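Local atomic coordinates of putative epoxide hydrolase protein (Klebsiella pneumoniae subsp. pneumoniae, PDB entry 5BOV), a protein that is probably a hydrolase of the alpha/beta-hydrolase fold, acting perhaps on epoxides or on monoacylglycerols, its true substrate being uncertain. Residues H38-D43 / H176-F181; P52-K57 / A293-V298; D91-M96 / A121-R126; Y161-R166 / L221-G226. One frame throughout, in Å; residues are numbered along the deposited sequence. Where two conformers were deposited one is given.

Contact 1 (H38-D43 / H176-F181); sequences HGWPYD and HDFAKF
Pro41 packs its ring on helix 175-186, where CG comes to 3.7 Å from CB of Ala179, with CB of Pro41 only slightly farther from the same methyl. Beside this pair the indole of Trp40 and the ring of Phe178 meet edge to edge: CH2 of Trp40 lies near the plane of the phenyl ring, CE1 of Phe178 near that of the indole, 4.4 Å apart, with the two planes inclined at about 50°. The indole reaches this far because Trp40 CG lies anti to the backbone N (chi1 178°), while CB of Pro41 sits over one of its faces. The peptide before Pro41 is cis. With His38 and Gly39 it makes the HGXP motif familiar from epoxide hydrolases and their relatives, in which the residue at Trp40 commonly lends its backbone N to the oxyanion hole; here Trp40 N bonds Asp110 OD2, in what looks like the nucleophile elbow. Gly39 O fixes the turn by accepting from two opposite faces, His38 ND1 at 2.9 Å and Tyr42 N at 2.9 Å from that oxygen. On the helix side, Phe197 and Leu204 also pack on Ala179, and Trp183 NE1 bonds Pro41 O.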
loop_
_atom_site.group_PDB
_atom_site.type_symbol
_atom_site.label_atom_id
_atom_site.label_comp_id
_atom_site.label_asym_id
_atom_site.label_seq_id
_atom_site.Cartn_x
_atom_site.Cartn_y
_atom_site.Cartn_z
ATOM N N HIS A 38 -1.945 1.948 2.977
ATOM C CA HIS A 38 -0.550 2.257 3.308
ATOM C C HIS A 38 0.431 1.259 2.687
ATOM O O HIS A 38 0.020 0.243 2.107
ATOM C CB HIS A 38 -0.414 2.293 4.826
ATOM C CG HIS A 38 -0.561 0.963 5.506
ATOM N ND1 HIS A 38 0.460 0.033 5.532
ATOM C CD2 HIS A 38 -1.621 0.361 6.092
ATOM C CE1 HIS A 38 0.042 -1.069 6.139
ATOM N NE2 HIS A 38 -1.201 -0.873 6.533
ATOM N N GLY A 39 1.709 1.570 2.891
ATOM C CA GLY A 39 2.786 0.771 2.413
ATOM C C GLY A 39 3.641 0.178 3.521
ATOM O O GLY A 39 3.282 0.244 4.713
ATOM N N TRP A 40 4.782 -0.348 3.098
ATOM C CA TRP A 40 5.749 -1.040 4.029
ATOM C C TRP A 40 6.984 -0.114 4.224
ATOM O O TRP A 40 7.511 0.392 3.193
ATOM C CB TRP A 40 6.246 -2.363 3.452
ATOM C CG TRP A 40 7.217 -3.017 4.344
ATOM C CD1 TRP A 40 6.926 -3.832 5.369
ATOM C CD2 TRP A 40 8.638 -2.924 4.300
ATOM N NE1 TRP A 40 8.069 -4.233 6.003
ATOM C CE2 TRP A 40 9.142 -3.686 5.364
ATOM C CE3 TRP A 40 9.528 -2.212 3.524
ATOM C CZ2 TRP A 40 10.520 -3.759 5.646
ATOM C CZ3 TRP A 40 10.873 -2.345 3.765
ATOM C CH2 TRP A 40 11.363 -3.082 4.852
ATOM N N PRO A 41 7.502 0.060 5.449
ATOM C CA PRO A 41 6.922 -0.385 6.706
ATOM C C PRO A 41 6.210 0.761 7.417
ATOM O O PRO A 41 6.750 1.442 8.292
ATOM C CB PRO A 41 8.185 -0.832 7.479
ATOM C CG PRO A 41 9.297 0.047 6.922
ATOM C CD PRO A 41 8.828 0.664 5.633
ATOM N N TYR A 42 5.041 1.088 6.870
ATOM C CA TYR A 42 4.238 2.233 7.328
ATOM C C TYR A 42 2.923 1.729 7.839
ATOM O O TYR A 42 2.700 0.490 7.922
ATOM C CB TYR A 42 4.070 3.249 6.219
ATOM C CG TYR A 42 5.408 3.676 5.610
ATOM C CD1 TYR A 42 6.057 4.766 6.107
ATOM C CD2 TYR A 42 5.943 3.060 4.500
ATOM C CE1 TYR A 42 7.275 5.208 5.560
ATOM C CE2 TYR A 42 7.104 3.476 3.934
ATOM C CZ TYR A 42 7.774 4.547 4.454
ATOM O OH TYR A 42 8.944 4.939 3.862
ATOM N N ASP A 43 1.998 2.615 8.191
ATOM C CA ASP A 43 0.675 2.136 8.597
ATOM C C ASP A 43 -0.407 3.192 8.335
ATOM O O ASP A 43 -0.147 4.135 7.588
ATOM C CB ASP A 43 0.641 1.641 10.056
ATOM C CG ASP A 43 0.580 2.754 11.062
ATOM O OD1 ASP A 43 0.832 3.919 10.719
ATOM O OD2 ASP A 43 0.403 2.375 12.251
ATOM N N HIS A 176 11.890 -2.323 15.012
ATOM C CA HIS A 176 11.821 -0.896 15.135
ATOM C C HIS A 176 12.966 -0.157 14.486
ATOM O O HIS A 176 12.825 0.794 13.696
ATOM C CB HIS A 176 11.771 -0.596 16.704
ATOM C CG HIS A 176 11.669 0.837 17.047
ATOM N ND1 HIS A 176 12.716 1.724 16.937
ATOM C CD2 HIS A 176 10.622 1.549 17.535
ATOM C CE1 HIS A 176 12.320 2.928 17.331
ATOM N NE2 HIS A 176 11.064 2.832 17.707
ATOM N N ASP A 177 14.203 -0.505 14.840
ATOM C CA ASP A 177 15.359 0.133 14.257
ATOM C C ASP A 177 15.505 -0.064 12.744
ATOM O O ASP A 177 15.964 0.801 12.035
ATOM C CB ASP A 177 16.652 -0.315 14.936
ATOM C CG ASP A 177 16.737 0.158 16.409
ATOM O OD1 ASP A 177 15.982 1.061 16.821
ATOM O OD2 ASP A 177 17.592 -0.452 17.114
ATOM N N PHE A 178 15.132 -1.242 12.303
ATOM C CA PHE A 178 15.259 -1.589 10.890
ATOM C C PHE A 178 14.249 -0.763 10.074
ATOM O O PHE A 178 14.653 -0.081 9.118
ATOM C CB PHE A 178 15.054 -3.088 10.659
ATOM C CG PHE A 178 15.499 -3.531 9.288
ATOM C CD1 PHE A 178 14.788 -3.234 8.153
ATOM C CD2 PHE A 178 16.674 -4.254 9.136
ATOM C CE1 PHE A 178 15.233 -3.605 6.887
ATOM C CE2 PHE A 178 17.101 -4.637 7.865
ATOM C CZ PHE A 178 16.425 -4.286 6.734
ATOM N N ALA A 179 13.014 -0.704 10.550
ATOM C CA ALA A 179 12.012 0.075 9.819
ATOM C C ALA A 179 12.389 1.547 9.856
ATOM O O ALA A 179 12.186 2.262 8.861
ATOM C CB ALA A 179 10.614 -0.145 10.400
ATOM N N LYS A 180 12.894 2.045 10.976
ATOM C CA LYS A 180 13.228 3.460 11.024
ATOM C C LYS A 180 14.363 3.810 10.039
ATOM O O LYS A 180 14.342 4.827 9.398
ATOM C CB LYS A 180 13.636 3.899 12.465
ATOM C CG LYS A 180 13.692 5.414 12.645
ATOM C CD LYS A 180 13.997 5.703 14.133
ATOM C CE LYS A 180 13.730 7.156 14.470
ATOM N NZ LYS A 180 13.931 7.448 15.915
ATOM N N PHE A 181 15.370 2.920 9.952
ATOM C CA PHE A 181 16.415 3.097 8.987
ATOM C C PHE A 181 15.874 3.128 7.542
ATOM O O PHE A 181 16.244 3.994 6.747
ATOM C CB PHE A 181 17.432 1.963 9.214
ATOM C CG PHE A 181 18.668 2.059 8.374
ATOM C CD1 PHE A 181 19.712 2.879 8.734
ATOM C CD2 PHE A 181 18.780 1.331 7.252
ATOM C CE1 PHE A 181 20.885 2.955 7.966
ATOM C CE2 PHE A 181 19.895 1.386 6.481
ATOM C CZ PHE A 181 20.930 2.233 6.796
#

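Contact 2 (P52-K57 / A293-V298); sequences PALAQK and AFVQAV
No ring or amide joins Ala53 and Leu54 to Val295 and Val298; the nearest aromatic group, Phe294, sends its side chain to Val50 and Leu250 instead. Only methyl groups meet across the contact. Leu54 does most of it: CD2 lies 3.9 Å from CG1 of Val298 and 4.0 Å from CG1 of Val295, so that this one methyl rests between two valines a helical turn apart. CD1 of Leu54 is about as near to CG1 of Val298. The leucine chain runs alongside Val295, pointing the other way, and lies roughly perpendicular to Val298. Both valines place CG1 anti to the backbone N (chi1 171°), which aims that branch at Leu54; the other branch of Val295, CG2, is left to meet CB of Ala53 at 3.9 Å. The two short helical segments run at 44° to one another with their axes 10.3 Å apart. Behind the contact Leu54 reaches Tyr59 and Val61 of strand 59-74, and Ala297 packs on Leu250 of strand 247-252. Helices 50-56 and 291-303, packed side by side on the central sheet, form part of a helical layer characteristic of the alpha/beta-hydrolase fold.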
loop_
_atom_site.group_PDB
_atom_site.type_symbol
_atom_site.label_atom_id
_atom_site.label_comp_id
_atom_site.label_asym_id
_atom_site.label_seq_id
_atom_site.Cartn_x
_atom_site.Cartn_y
_atom_site.Cartn_z
ATOM N N PRO A 52 -9.039 12.977 7.575
ATOM C CA PRO A 52 -10.018 13.881 8.093
ATOM C C PRO A 52 -10.250 15.037 7.139
ATOM O O PRO A 52 -11.362 15.577 7.133
ATOM C CB PRO A 52 -9.408 14.379 9.414
ATOM C CG PRO A 52 -8.405 13.353 9.800
ATOM C CD PRO A 52 -7.964 12.701 8.563
ATOM N N ALA A 53 -9.238 15.408 6.353
ATOM C CA ALA A 53 -9.425 16.488 5.378
ATOM C C ALA A 53 -10.436 16.057 4.321
ATOM O O ALA A 53 -11.326 16.841 3.938
ATOM C CB ALA A 53 -8.113 16.829 4.678
ATOM N N LEU A 54 -10.342 14.849 3.844
ATOM C CA LEU A 54 -11.356 14.307 2.883
ATOM C C LEU A 54 -12.721 14.188 3.524
ATOM O O LEU A 54 -13.760 14.492 2.879
ATOM C CB LEU A 54 -10.891 12.985 2.358
ATOM C CG LEU A 54 -9.741 13.017 1.350
ATOM C CD1 LEU A 54 -9.152 11.645 1.125
ATOM C CD2 LEU A 54 -10.156 13.597 0.016
ATOM N N ALA A 55 -12.761 13.707 4.754
ATOM C CA ALA A 55 -14.038 13.603 5.462
ATOM C C ALA A 55 -14.762 14.921 5.589
ATOM O O ALA A 55 -15.986 15.016 5.398
ATOM C CB ALA A 55 -13.865 12.984 6.833
ATOM N N GLN A 56 -14.017 15.984 5.880
ATOM C CA GLN A 56 -14.581 17.369 5.963
ATOM C C GLN A 56 -15.079 17.908 4.662
ATOM O O GLN A 56 -15.961 18.747 4.644
ATOM C CB GLN A 56 -13.573 18.254 6.606
ATOM C CG GLN A 56 -13.962 19.683 6.820
ATOM C CD GLN A 56 -12.962 20.462 7.661
ATOM O OE1 GLN A 56 -11.872 19.939 8.024
ATOM N NE2 GLN A 56 -13.301 21.714 7.947
ATOM N N LYS A 57 -14.574 17.390 3.553
ATOM C CA LYS A 57 -15.020 17.743 2.212
ATOM C C LYS A 57 -16.103 16.783 1.654
ATOM O O LYS A 57 -16.487 16.868 0.495
ATOM C CB LYS A 57 -13.819 17.753 1.259
ATOM C CG LYS A 57 -12.866 18.991 1.441
ATOM C CD LYS A 57 -13.324 20.285 0.675
ATOM C CE LYS A 57 -12.894 21.698 1.094
ATOM N NZ LYS A 57 -13.343 22.673 0.087
ATOM N N ALA A 293 -1.166 17.984 -0.861
ATOM C CA ALA A 293 -1.098 17.618 -2.249
ATOM C C ALA A 293 -1.782 16.262 -2.459
ATOM O O ALA A 293 -2.374 16.045 -3.510
ATOM C CB ALA A 293 0.349 17.544 -2.744
ATOM N N PHE A 294 -1.690 15.373 -1.489
ATOM C CA PHE A 294 -2.295 14.076 -1.680
ATOM C C PHE A 294 -3.834 14.178 -1.695
ATOM O O PHE A 294 -4.492 13.551 -2.551
ATOM C CB PHE A 294 -1.835 13.106 -0.599
ATOM C CG PHE A 294 -2.126 11.694 -0.926
ATOM C CD1 PHE A 294 -3.303 11.088 -0.577
ATOM C CD2 PHE A 294 -1.158 10.933 -1.583
ATOM C CE1 PHE A 294 -3.554 9.777 -0.889
ATOM C CE2 PHE A 294 -1.427 9.609 -1.898
ATOM C CZ PHE A 294 -2.623 9.060 -1.547
ATOM N N VAL A 295 -4.382 14.907 -0.741
ATOM C CA VAL A 295 -5.801 15.200 -0.761
ATOM C C VAL A 295 -6.254 15.799 -2.129
ATOM O O VAL A 295 -7.266 15.333 -2.682
ATOM C CB VAL A 295 -6.169 16.152 0.372
ATOM C CG1 VAL A 295 -7.618 16.651 0.235
ATOM C CG2 VAL A 295 -5.998 15.503 1.705
ATOM N N GLN A 296 -5.527 16.756 -2.621
ATOM C CA GLN A 296 -5.857 17.380 -3.932
ATOM C C GLN A 296 -5.884 16.326 -5.032
ATOM O O GLN A 296 -6.748 16.321 -5.912
ATOM C CB GLN A 296 -4.906 18.522 -4.307
ATOM C CG GLN A 296 -5.413 19.361 -5.493
ATOM C CD GLN A 296 -6.677 20.098 -5.177
ATOM O OE1 GLN A 296 -6.746 20.885 -4.186
ATOM N NE2 GLN A 296 -7.750 19.839 -5.932
ATOM N N ALA A 297 -4.895 15.425 -5.009
ATOM C CA ALA A 297 -4.890 14.338 -5.970
ATOM C C ALA A 297 -6.102 13.399 -5.907
ATOM O O ALA A 297 -6.658 13.001 -6.933
ATOM C CB ALA A 297 -3.605 13.527 -5.849
ATOM N N VAL A 298 -6.541 13.079 -4.714
ATOM C CA VAL A 298 -7.726 12.214 -4.549
ATOM C C VAL A 298 -8.974 12.942 -5.049
ATOM O O VAL A 298 -9.743 12.362 -5.791
ATOM C CB VAL A 298 -7.924 11.768 -3.058
ATOM C CG1 VAL A 298 -9.252 11.071 -2.858
ATOM C CG2 VAL A 298 -6.766 10.839 -2.607
#

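Contact 3 (D91-M96 / A121-R126); sequences DIVHLM and ALWPQR
Arg126 leans across Met96 and Val93. Its CB lies 4.1 Å from CE of Met96, a selenomethionine whose chain bends at the selenium (chi3 79°) and brings this methyl also to 3.4 Å from the backbone O of Arg126. Beyond CB the arginine bends at chi2 and chi3, and the guanidinium folds back toward helix 85-98. NE bonds Arg102 O. At the tip, NH1 comes 3.7 Å from CG1 of Val93 and forms a salt bridge with Asp97 OD1, while NH2 passes 3.6 Å from CB of Met96 and bonds Ile101 O. Each nitrogen of the group thus has an acceptor, which fixes its rotation, and the apolar atoms of Val93 and Met96 approach it obliquely. The other branch of Val93, CG2, sits over a face of the Trp123 indole in a CH-pi contact, 4.0 Å from the centroid of the six-membered ring and 25° off its normal; CB of Leu122 lies over the rim of the opposite face. Trp123 also meets Tyr233 edge to face. Helix 85-98 thereby packs on the turn leading from helix 111-122 into strand 127-133, where Arg126 pairs through its backbone with Ala104 at the start of strand 104-108, and Met96 reaches Ile35 of strand 32-37.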
loop_
_atom_site.group_PDB
_atom_site.type_symbol
_atom_site.label_atom_id
_atom_site.label_comp_id
_atom_site.label_asym_id
_atom_site.label_seq_id
_atom_site.Cartn_x
_atom_site.Cartn_y
_atom_site.Cartn_z
ATOM N N ASP A 91 -8.072 -9.159 0.056
ATOM C CA ASP A 91 -8.442 -8.685 1.374
ATOM C C ASP A 91 -9.308 -7.378 1.228
ATOM O O ASP A 91 -10.316 -7.174 1.925
ATOM C CB ASP A 91 -7.254 -8.291 2.225
ATOM C CG ASP A 91 -6.333 -9.447 2.632
ATOM O OD1 ASP A 91 -6.855 -10.607 2.757
ATOM O OD2 ASP A 91 -5.156 -9.140 2.909
ATOM N N ILE A 92 -8.881 -6.499 0.339
ATOM C CA ILE A 92 -9.587 -5.244 0.164
ATOM C C ILE A 92 -10.959 -5.415 -0.434
ATOM O O ILE A 92 -11.940 -4.743 -0.059
ATOM C CB ILE A 92 -8.706 -4.170 -0.584
ATOM C CG1 ILE A 92 -7.437 -3.881 0.217
ATOM C CG2 ILE A 92 -9.500 -2.906 -0.880
ATOM C CD1 ILE A 92 -7.599 -3.604 1.718
ATOM N N VAL A 93 -11.080 -6.326 -1.396
ATOM C CA VAL A 93 -12.365 -6.628 -1.998
ATOM C C VAL A 93 -13.296 -7.255 -0.910
ATOM O O VAL A 93 -14.466 -6.884 -0.832
ATOM C CB VAL A 93 -12.290 -7.551 -3.220
ATOM C CG1 VAL A 93 -13.682 -7.950 -3.720
ATOM C CG2 VAL A 93 -11.541 -6.846 -4.300
ATOM N N HIS A 94 -12.769 -8.178 -0.095
ATOM C CA HIS A 94 -13.569 -8.723 1.003
ATOM C C HIS A 94 -13.983 -7.634 1.990
ATOM O O HIS A 94 -15.132 -7.648 2.517
ATOM C CB HIS A 94 -12.773 -9.787 1.760
ATOM C CG HIS A 94 -12.625 -11.058 1.004
ATOM N ND1 HIS A 94 -13.692 -11.776 0.490
ATOM C CD2 HIS A 94 -11.522 -11.801 0.773
ATOM C CE1 HIS A 94 -13.219 -12.867 -0.106
ATOM N NE2 HIS A 94 -11.912 -12.902 0.048
ATOM N N LEU A 95 -13.103 -6.660 2.241
ATOM C CA LEU A 95 -13.485 -5.519 3.133
ATOM C C LEU A 95 -14.601 -4.718 2.508
ATOM O O LEU A 95 -15.569 -4.323 3.208
ATOM C CB LEU A 95 -12.253 -4.607 3.363
ATOM C CG LEU A 95 -12.446 -3.378 4.191
ATOM C CD1 LEU A 95 -12.866 -3.725 5.616
ATOM C CD2 LEU A 95 -11.173 -2.521 4.187
HETATM N N MSE A 96 -14.501 -4.435 1.209
HETATM C CA MSE A 96 -15.538 -3.652 0.495
HETATM C C MSE A 96 -16.850 -4.383 0.593
HETATM O O MSE A 96 -17.909 -3.789 0.937
HETATM C CB MSE A 96 -15.123 -3.398 -0.960
HETATM C CG MSE A 96 -14.041 -2.296 -1.024
HETATM SE SE MSE A 96 -13.462 -2.158 -2.899
HETATM C CE MSE A 96 -14.980 -1.123 -3.397
ATOM N N ALA A 121 -7.188 -3.324 -11.717
ATOM C CA ALA A 121 -6.986 -4.128 -12.914
ATOM C C ALA A 121 -7.909 -5.345 -12.979
ATOM O O ALA A 121 -8.414 -5.737 -14.082
ATOM C CB ALA A 121 -5.520 -4.553 -12.949
ATOM N N LEU A 122 -8.117 -6.000 -11.863
ATOM C CA LEU A 122 -8.897 -7.255 -11.878
ATOM C C LEU A 122 -10.363 -7.073 -11.607
ATOM O O LEU A 122 -11.187 -7.868 -12.134
ATOM C CB LEU A 122 -8.342 -8.270 -10.880
ATOM C CG LEU A 122 -6.863 -8.666 -11.055
ATOM C CD1 LEU A 122 -6.506 -9.743 -10.061
ATOM C CD2 LEU A 122 -6.523 -9.120 -12.452
ATOM N N TRP A 123 -10.714 -6.073 -10.808
ATOM C CA TRP A 123 -12.115 -5.741 -10.541
ATOM C C TRP A 123 -12.380 -4.256 -10.808
ATOM O O TRP A 123 -12.772 -3.510 -9.884
ATOM C CB TRP A 123 -12.460 -6.111 -9.105
ATOM C CG TRP A 123 -12.162 -7.494 -8.808
ATOM C CD1 TRP A 123 -12.918 -8.590 -9.177
ATOM C CD2 TRP A 123 -11.022 -8.027 -8.078
ATOM N NE1 TRP A 123 -12.292 -9.742 -8.756
ATOM C CE2 TRP A 123 -11.185 -9.433 -7.998
ATOM C CE3 TRP A 123 -9.911 -7.459 -7.482
ATOM C CZ2 TRP A 123 -10.238 -10.278 -7.350
ATOM C CZ3 TRP A 123 -8.961 -8.272 -6.893
ATOM C CH2 TRP A 123 -9.109 -9.663 -6.810
ATOM N N PRO A 124 -12.237 -3.806 -12.057
ATOM C CA PRO A 124 -12.393 -2.388 -12.339
ATOM C C PRO A 124 -13.769 -1.785 -11.935
ATOM O O PRO A 124 -13.850 -0.593 -11.603
ATOM C CB PRO A 124 -12.190 -2.284 -13.833
ATOM C CG PRO A 124 -12.446 -3.674 -14.355
ATOM C CD PRO A 124 -11.906 -4.551 -13.290
ATOM N N GLN A 125 -14.834 -2.601 -11.969
ATOM C CA GLN A 125 -16.160 -2.082 -11.604
ATOM C C GLN A 125 -16.196 -1.607 -10.142
ATOM O O GLN A 125 -17.077 -0.819 -9.774
ATOM C CB GLN A 125 -17.289 -3.124 -11.802
ATOM C CG GLN A 125 -17.508 -3.432 -13.226
ATOM C CD GLN A 125 -18.592 -4.533 -13.460
ATOM O OE1 GLN A 125 -19.576 -4.685 -12.699
ATOM N NE2 GLN A 125 -18.401 -5.274 -14.516
ATOM N N ARG A 126 -15.272 -2.088 -9.318
ATOM C CA ARG A 126 -15.237 -1.720 -7.899
ATOM C C ARG A 126 -14.441 -0.442 -7.663
ATOM O O ARG A 126 -14.386 0.074 -6.539
ATOM C CB ARG A 126 -14.583 -2.802 -7.067
ATOM C CG ARG A 126 -15.189 -4.223 -7.147
ATOM C CD ARG A 126 -16.657 -4.303 -6.911
ATOM N NE ARG A 126 -17.086 -4.056 -5.545
ATOM C CZ ARG A 126 -17.169 -4.966 -4.575
ATOM N NH1 ARG A 126 -16.775 -6.219 -4.724
ATOM N NH2 ARG A 126 -17.593 -4.556 -3.370
#

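Contact 4 (Y161-R166 / L221-G226); sequences YFATPR and LGLEKG
Tyr161 O, two residues before the Ala163 that packs on Leu221 and Leu223, is gripped twice by Thr164: by its backbone N at 3.1 Å and by OG1 at 2.8 Å from that oxygen. The hydroxyl approaches in the carbonyl plane, at a C=O...donor angle of 148°. Thr164 is the N-cap of helix 165-173, and OG1 also accepts from Gly167 N, so one side chain ties Tyr161 of helix 157-162 to the first turn of the next helix. Across the contact a Schellman motif closes helix 209-220: Gly222, at positive phi, leaves the helix, and the chain turns so that Leu221 and Leu223 both reach Ala163. The helices concerned follow strand 127-133 and come before strand 247-252, the insertion that in this fold family usually forms the cap or lid. The contact lies at the surface and is small, burying 81 Å² in all. Phe162 O bonds Arg218 NE of helix 209-220, a polar tie between the two parts, while Glu224 OE1 bonds Ser215 OG and holds the loop to its own helix. Leu223, with CG beside its backbone N (chi1 -57°), does the closer touching: its CD1 lies 3.7 Å from CB of Ala163, whereas CD1 of Leu221 stays 4.2 Å from that methyl.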
loop_
_atom_site.group_PDB
_atom_site.type_symbol
_atom_site.label_atom_id
_atom_site.label_comp_id
_atom_site.label_asym_id
_atom_site.label_seq_id
_atom_site.Cartn_x
_atom_site.Cartn_y
_atom_site.Cartn_z
ATOM N N TYR A 161 18.250 -9.129 1.730
ATOM C CA TYR A 161 18.405 -9.481 3.140
ATOM C C TYR A 161 17.286 -10.420 3.631
ATOM O O TYR A 161 17.495 -11.484 4.220
ATOM C CB TYR A 161 18.399 -8.208 3.954
ATOM C CG TYR A 161 18.714 -8.356 5.429
ATOM C CD1 TYR A 161 19.926 -8.937 5.865
ATOM C CD2 TYR A 161 17.905 -7.861 6.396
ATOM C CE1 TYR A 161 20.251 -9.018 7.216
ATOM C CE2 TYR A 161 18.221 -7.924 7.745
ATOM C CZ TYR A 161 19.409 -8.480 8.179
ATOM O OH TYR A 161 19.701 -8.550 9.530
ATOM N N PHE A 162 16.032 -10.019 3.330
ATOM C CA PHE A 162 14.832 -10.759 3.761
ATOM C C PHE A 162 14.718 -12.178 3.126
ATOM O O PHE A 162 13.999 -13.024 3.604
ATOM C CB PHE A 162 13.532 -9.972 3.510
ATOM C CG PHE A 162 13.411 -8.670 4.295
ATOM C CD1 PHE A 162 14.050 -8.481 5.510
ATOM C CD2 PHE A 162 12.583 -7.667 3.797
ATOM C CE1 PHE A 162 13.949 -7.265 6.149
ATOM C CE2 PHE A 162 12.455 -6.459 4.453
ATOM C CZ PHE A 162 13.135 -6.282 5.654
ATOM N N ALA A 163 15.479 -12.431 2.070
ATOM C CA ALA A 163 15.475 -13.735 1.437
ATOM C C ALA A 163 16.253 -14.785 2.246
ATOM O O ALA A 163 16.189 -15.940 1.894
ATOM C CB ALA A 163 16.060 -13.621 0.047
ATOM N N THR A 164 17.025 -14.359 3.259
ATOM C CA THR A 164 17.853 -15.226 4.062
ATOM C C THR A 164 17.322 -15.410 5.458
ATOM O O THR A 164 16.601 -14.540 5.966
ATOM C CB THR A 164 19.285 -14.697 4.173
ATOM O OG1 THR A 164 19.323 -13.516 4.952
ATOM C CG2 THR A 164 19.870 -14.433 2.771
ATOM N N PRO A 165 17.633 -16.540 6.111
ATOM C CA PRO A 165 17.230 -16.693 7.502
ATOM C C PRO A 165 17.813 -15.628 8.402
ATOM O O PRO A 165 17.125 -15.193 9.302
ATOM C CB PRO A 165 17.767 -18.077 7.877
ATOM C CG PRO A 165 17.758 -18.822 6.601
ATOM C CD PRO A 165 18.168 -17.796 5.547
ATOM N N ARG A 166 19.054 -15.211 8.130
ATOM C CA ARG A 166 19.658 -14.091 8.852
ATOM C C ARG A 166 18.822 -12.797 8.761
ATOM O O ARG A 166 18.638 -12.102 9.772
ATOM C CB ARG A 166 21.113 -13.852 8.359
ATOM C CG ARG A 166 21.737 -12.613 8.952
ATOM C CD ARG A 166 23.210 -12.683 8.772
ATOM N NE ARG A 166 23.909 -11.420 8.833
ATOM C CZ ARG A 166 25.219 -11.304 8.808
ATOM N NH1 ARG A 166 25.991 -12.365 8.681
ATOM N NH2 ARG A 166 25.768 -10.083 8.780
ATOM N N LEU A 221 10.700 -12.209 -5.322
ATOM C CA LEU A 221 11.928 -12.739 -5.883
ATOM C C LEU A 221 11.771 -14.146 -6.472
ATOM O O LEU A 221 12.754 -14.732 -6.946
ATOM C CB LEU A 221 13.017 -12.715 -4.831
ATOM C CG LEU A 221 13.488 -11.328 -4.366
ATOM C CD1 LEU A 221 14.376 -11.457 -3.173
ATOM C CD2 LEU A 221 14.166 -10.608 -5.511
ATOM N N GLY A 222 10.575 -14.686 -6.436
ATOM C CA GLY A 222 10.322 -16.008 -6.959
ATOM C C GLY A 222 10.768 -17.102 -6.019
ATOM O O GLY A 222 10.940 -18.225 -6.463
ATOM N N LEU A 223 10.917 -16.820 -4.725
ATOM C CA LEU A 223 11.424 -17.767 -3.759
ATOM C C LEU A 223 10.373 -18.424 -2.898
ATOM O O LEU A 223 10.669 -19.184 -1.999
ATOM C CB LEU A 223 12.454 -17.078 -2.859
ATOM C CG LEU A 223 13.620 -16.458 -3.598
ATOM C CD1 LEU A 223 14.465 -15.688 -2.615
ATOM C CD2 LEU A 223 14.433 -17.554 -4.281
ATOM N N GLU A 224 9.116 -18.163 -3.201
ATOM C CA GLU A 224 8.007 -18.721 -2.449
ATOM C C GLU A 224 6.941 -18.970 -3.488
ATOM O O GLU A 224 6.731 -18.148 -4.363
ATOM C CB GLU A 224 7.503 -17.688 -1.425
ATOM C CG GLU A 224 7.027 -18.255 -0.169
ATOM C CD GLU A 224 6.803 -17.158 0.834
ATOM O OE1 GLU A 224 5.772 -16.506 0.680
ATOM O OE2 GLU A 224 7.709 -16.936 1.680
ATOM N N LYS A 225 6.231 -20.071 -3.360
ATOM C CA LYS A 225 5.106 -20.368 -4.188
ATOM C C LYS A 225 3.904 -19.784 -3.519
ATOM O O LYS A 225 3.730 -19.891 -2.305
ATOM C CB LYS A 225 4.966 -21.900 -4.234
ATOM C CG LYS A 225 4.129 -22.387 -5.379
ATOM C CD LYS A 225 4.032 -23.918 -5.432
ATOM C CE LYS A 225 3.765 -24.427 -6.892
ATOM N NZ LYS A 225 2.932 -25.679 -6.972
ATOM N N GLY A 226 3.031 -19.139 -4.228
ATOM C CA GLY A 226 1.873 -18.605 -3.533
ATOM C C GLY A 226 0.882 -19.708 -3.230
ATOM O O GLY A 226 1.169 -20.892 -3.456
#

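How the contacts relate
Contacts 1 and 4 are the pair that touch. Phe162 of 161-166 lies against both Trp40 and Phe178, with CE2 of Phe162 3.5 Å from CZ2 of Trp40, and Tyr161 packs on Phe178, although the centres are about 19 Å apart. An aromatic cluster thus runs from the putative oxyanion loop out to the helical insertion. Contacts 2 and 3 belong to the helices flanking the central sheet and do not touch, their centres being about 22 Å apart, and contact 3 lies on the opposite side of the chain's centre from contact 1. Contact 2 spans the longest stretch of sequence and encloses contacts 3 and 4; its centre is about 37 Å from that of contact 4.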